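Local coordinates for cadherin-23 (Mus musculus, PDB 5VH2), which belongs to the calcium-binding cadherins and probably mediates cell adhesion, with a role in hearing and mechanotransduction, at residues N45-F56 against E60-L71. The protein carries 1 engineered substitution. Sequence-based numbering, arbitrary orientation.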
# COMPACT_ATOMS: atom_id res chain seq x y z
N ASN A 45 -35.44 -2.80 6.34
CA ASN A 45 -34.59 -1.72 5.84
C ASN A 45 -33.19 -1.87 6.42
O ASN A 45 -33.03 -1.99 7.62
CB ASN A 45 -35.19 -0.38 6.23
CG ASN A 45 -36.71 -0.36 6.07
OD1 ASN A 45 -37.25 -0.04 4.99
ND2 ASN A 45 -37.43 -0.68 7.14
N TYR A 46 -32.18 -1.87 5.56
CA TYR A 46 -30.81 -2.12 5.97
C TYR A 46 -30.02 -0.83 6.25
O TYR A 46 -30.16 0.19 5.52
CB TYR A 46 -30.08 -2.92 4.91
CG TYR A 46 -30.65 -4.30 4.70
CD1 TYR A 46 -30.49 -5.30 5.66
CD2 TYR A 46 -31.34 -4.61 3.54
CE1 TYR A 46 -31.04 -6.55 5.46
CE2 TYR A 46 -31.89 -5.86 3.34
CZ TYR A 46 -31.74 -6.82 4.29
OH TYR A 46 -32.26 -8.05 4.03
N ARG A 47 -29.15 -0.91 7.26
CA ARG A 47 -28.41 0.26 7.71
C ARG A 47 -27.13 -0.14 8.45
O ARG A 47 -27.13 -1.10 9.23
CB ARG A 47 -29.30 1.10 8.63
CG ARG A 47 -28.65 2.44 8.94
CD ARG A 47 -29.28 3.18 10.11
NE ARG A 47 -29.66 4.57 9.82
CZ ARG A 47 -30.70 5.20 10.38
NH1 ARG A 47 -31.47 4.59 11.30
NH2 ARG A 47 -30.97 6.47 10.06
N ILE A 48 -26.05 0.61 8.22
CA ILE A 48 -24.83 0.50 9.02
C ILE A 48 -24.86 1.44 10.21
O ILE A 48 -25.02 2.62 10.02
CB ILE A 48 -23.60 0.83 8.17
CG1 ILE A 48 -23.46 -0.20 7.02
CG2 ILE A 48 -22.32 0.82 9.01
CD1 ILE A 48 -22.62 0.24 5.86
N LEU A 49 -24.70 0.92 11.43
CA LEU A 49 -24.73 1.72 12.67
C LEU A 49 -23.36 2.23 13.08
O LEU A 49 -23.26 3.26 13.74
CB LEU A 49 -25.28 0.91 13.84
CG LEU A 49 -26.70 0.34 13.69
CD1 LEU A 49 -27.05 -0.53 14.88
CD2 LEU A 49 -27.76 1.41 13.48
N SER A 50 -22.31 1.47 12.76
CA SER A 50 -20.93 1.87 13.09
C SER A 50 -19.90 1.06 12.30
O SER A 50 -20.19 -0.06 11.86
CB SER A 50 -20.66 1.66 14.60
OG SER A 50 -20.65 0.28 14.94
N GLY A 51 -18.70 1.61 12.17
CA GLY A 51 -17.51 0.81 11.86
C GLY A 51 -17.05 0.88 10.42
O GLY A 51 -16.03 0.32 10.06
N ALA A 52 -17.81 1.58 9.59
CA ALA A 52 -17.46 1.67 8.18
C ALA A 52 -16.42 2.76 7.94
O ALA A 52 -15.75 2.78 6.92
CB ALA A 52 -18.72 1.94 7.38
N GLU A 53 -16.33 3.70 8.88
CA GLU A 53 -15.37 4.81 8.81
C GLU A 53 -15.33 5.53 7.45
O GLU A 53 -14.27 5.84 6.96
CB GLU A 53 -13.99 4.32 9.26
CG GLU A 53 -13.90 4.13 10.77
CD GLU A 53 -12.53 3.68 11.26
OE1 GLU A 53 -11.50 3.86 10.54
OE2 GLU A 53 -12.47 3.03 12.32
N GLY A 54 -16.50 5.78 6.87
CA GLY A 54 -16.63 6.54 5.62
C GLY A 54 -16.22 5.84 4.34
O GLY A 54 -16.14 6.48 3.29
N LYS A 55 -15.92 4.54 4.43
CA LYS A 55 -15.46 3.72 3.28
C LYS A 55 -16.54 2.81 2.70
O LYS A 55 -16.37 2.31 1.58
CB LYS A 55 -14.29 2.80 3.65
CG LYS A 55 -13.19 3.47 4.44
CD LYS A 55 -12.18 4.20 3.59
CE LYS A 55 -11.69 5.44 4.31
NZ LYS A 55 -10.91 6.32 3.41
N PHE A 56 -17.59 2.51 3.46
CA PHE A 56 -18.64 1.61 2.96
C PHE A 56 -20.05 2.17 3.15
O PHE A 56 -20.32 2.95 4.05
CB PHE A 56 -18.57 0.25 3.64
CG PHE A 56 -17.23 -0.42 3.54
CD1 PHE A 56 -16.27 -0.22 4.51
CD2 PHE A 56 -16.95 -1.27 2.48
CE1 PHE A 56 -15.04 -0.84 4.43
CE2 PHE A 56 -15.72 -1.89 2.38
CZ PHE A 56 -14.75 -1.64 3.35
N GLU A 60 -30.20 0.24 1.36
CA GLU A 60 -31.18 -0.02 2.43
C GLU A 60 -32.17 -1.11 2.12
O GLU A 60 -32.82 -1.64 3.01
CB GLU A 60 -31.80 1.20 3.08
CG GLU A 60 -32.54 2.14 2.12
CD GLU A 60 -32.64 3.57 2.63
OE1 GLU A 60 -32.37 4.52 1.84
OE2 GLU A 60 -33.01 3.74 3.84
N SER A 61 -32.30 -1.38 0.83
CA SER A 61 -33.31 -2.26 0.34
C SER A 61 -32.69 -3.58 -0.14
O SER A 61 -33.17 -4.66 0.17
CB SER A 61 -34.07 -1.52 -0.75
OG SER A 61 -34.38 -2.37 -1.82
N THR A 62 -31.57 -3.48 -0.84
CA THR A 62 -30.86 -4.62 -1.39
C THR A 62 -30.03 -5.35 -0.35
O THR A 62 -29.89 -6.58 -0.41
CB THR A 62 -29.94 -4.15 -2.53
OG1 THR A 62 -30.76 -3.60 -3.56
CG2 THR A 62 -29.15 -5.30 -3.08
N GLY A 63 -29.44 -4.59 0.57
CA GLY A 63 -28.57 -5.17 1.60
C GLY A 63 -27.18 -5.43 1.07
O GLY A 63 -26.39 -6.11 1.70
N LEU A 64 -26.88 -4.91 -0.12
CA LEU A 64 -25.56 -5.01 -0.69
C LEU A 64 -24.70 -3.93 -0.08
O LEU A 64 -25.12 -2.75 -0.04
CB LEU A 64 -25.58 -4.80 -2.20
CG LEU A 64 -24.22 -4.93 -2.89
CD1 LEU A 64 -23.62 -6.34 -2.72
CD2 LEU A 64 -24.27 -4.60 -4.37
N ILE A 65 -23.50 -4.30 0.35
CA ILE A 65 -22.49 -3.33 0.76
C ILE A 65 -21.45 -3.11 -0.35
O ILE A 65 -20.94 -4.06 -0.94
CB ILE A 65 -21.79 -3.76 2.07
CG1 ILE A 65 -22.82 -3.83 3.22
CG2 ILE A 65 -20.70 -2.78 2.44
CD1 ILE A 65 -22.36 -4.66 4.40
N VAL A 66 -21.13 -1.84 -0.62
CA VAL A 66 -20.16 -1.44 -1.66
C VAL A 66 -19.20 -0.43 -1.08
O VAL A 66 -19.51 0.19 -0.04
CB VAL A 66 -20.85 -0.78 -2.87
CG1 VAL A 66 -21.93 -1.70 -3.43
CG2 VAL A 66 -21.43 0.59 -2.51
N THR A 67 -18.06 -0.21 -1.74
CA THR A 67 -17.11 0.78 -1.22
C THR A 67 -17.57 2.16 -1.68
O THR A 67 -18.26 2.27 -2.69
CB THR A 67 -15.65 0.50 -1.64
OG1 THR A 67 -15.47 0.76 -3.05
CG2 THR A 67 -15.29 -0.93 -1.33
N VAL A 68 -17.20 3.20 -0.93
CA VAL A 68 -17.58 4.58 -1.26
C VAL A 68 -16.45 5.62 -1.25
O VAL A 68 -16.69 6.76 -1.64
CB VAL A 68 -18.76 5.10 -0.41
CG1 VAL A 68 -20.06 4.49 -0.93
CG2 VAL A 68 -18.52 4.85 1.09
N ASP A 69 -15.24 5.26 -0.79
CA ASP A 69 -14.00 5.88 -1.32
C ASP A 69 -12.85 4.90 -1.24
O ASP A 69 -13.09 3.71 -1.22
CB ASP A 69 -13.68 7.34 -0.82
CG ASP A 69 -13.14 7.41 0.57
OD1 ASP A 69 -13.48 6.55 1.38
OD2 ASP A 69 -12.46 8.41 0.88
N TYR A 70 -11.63 5.40 -1.33
CA TYR A 70 -10.51 4.53 -1.56
C TYR A 70 -10.11 3.84 -0.26
O TYR A 70 -10.40 4.34 0.85
CB TYR A 70 -9.37 5.32 -2.16
CG TYR A 70 -9.76 5.91 -3.48
CD1 TYR A 70 -10.04 5.06 -4.54
CD2 TYR A 70 -9.90 7.29 -3.68
CE1 TYR A 70 -10.36 5.57 -5.81
CE2 TYR A 70 -10.29 7.80 -4.91
CZ TYR A 70 -10.51 6.93 -5.98
OH TYR A 70 -10.91 7.38 -7.21
N LEU A 71 -9.54 2.64 -0.42
CA LEU A 71 -9.07 1.87 0.72
C LEU A 71 -7.56 1.93 0.76
O LEU A 71 -6.93 2.38 -0.20
CB LEU A 71 -9.56 0.42 0.66
CG LEU A 71 -11.07 0.26 0.59
CD1 LEU A 71 -11.41 -1.14 0.11
CD2 LEU A 71 -11.67 0.53 1.96
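Phe56 and Thr67 form an antiparallel, non-hydrogen-bonded pair, their CA atoms 4.5 Å apart, where strand 64-67 meets edge strand 56-58 in one sheet of a cadherin-repeat beta sandwich. Beside the pair, Val68 N donates to Lys55 O (2.8 Å) from above the carbonyl plane. At the far end a hydrogen bond links the two segments: Tyr46 N, on edge strand 44-50 of the facing sheet, donates to Glu60 O, nearly straight (170°). The Tyr46 ring lies beside the turn at 60-63, with Ser61 O at its edge and in its plane, 3.6 Å from Tyr46 CE2. Gly63 CA approaches Tyr46 CD2 to 3.4 Å, and the positive phi of Gly63 favours glycine; the phenol OH is bound by Ala33 N. The Phe56 ring lies between the sheets, among Ile65 CG2, Thr67 CG2 and Leu71 CD2, and makes an edge-to-face contact with Tyr79. Lys55 bends at its second torsion (chi2 -84°) and again at the third, bringing the amine to residues 69-70 of the other segment. There Lys55 NZ reaches Tyr70 O at 3.3 Å, almost in line with the C=O bond (166°), and forms a salt bridge with Asp69 OD1, whose hydrogen bond is weak. Replacing Lys55 by an alanine is likely to deprive the Asp69 carboxylate of this positive charge and the Tyr70 carbonyl of this ammonium donor. The aliphatic part of the lysine runs past Leu71, which directly precedes the calcium ligand Asp72: methyl CD2 of Leu71 sits 3.9 Å from Lys55 CB and 4.0 Å from Phe56 CZ.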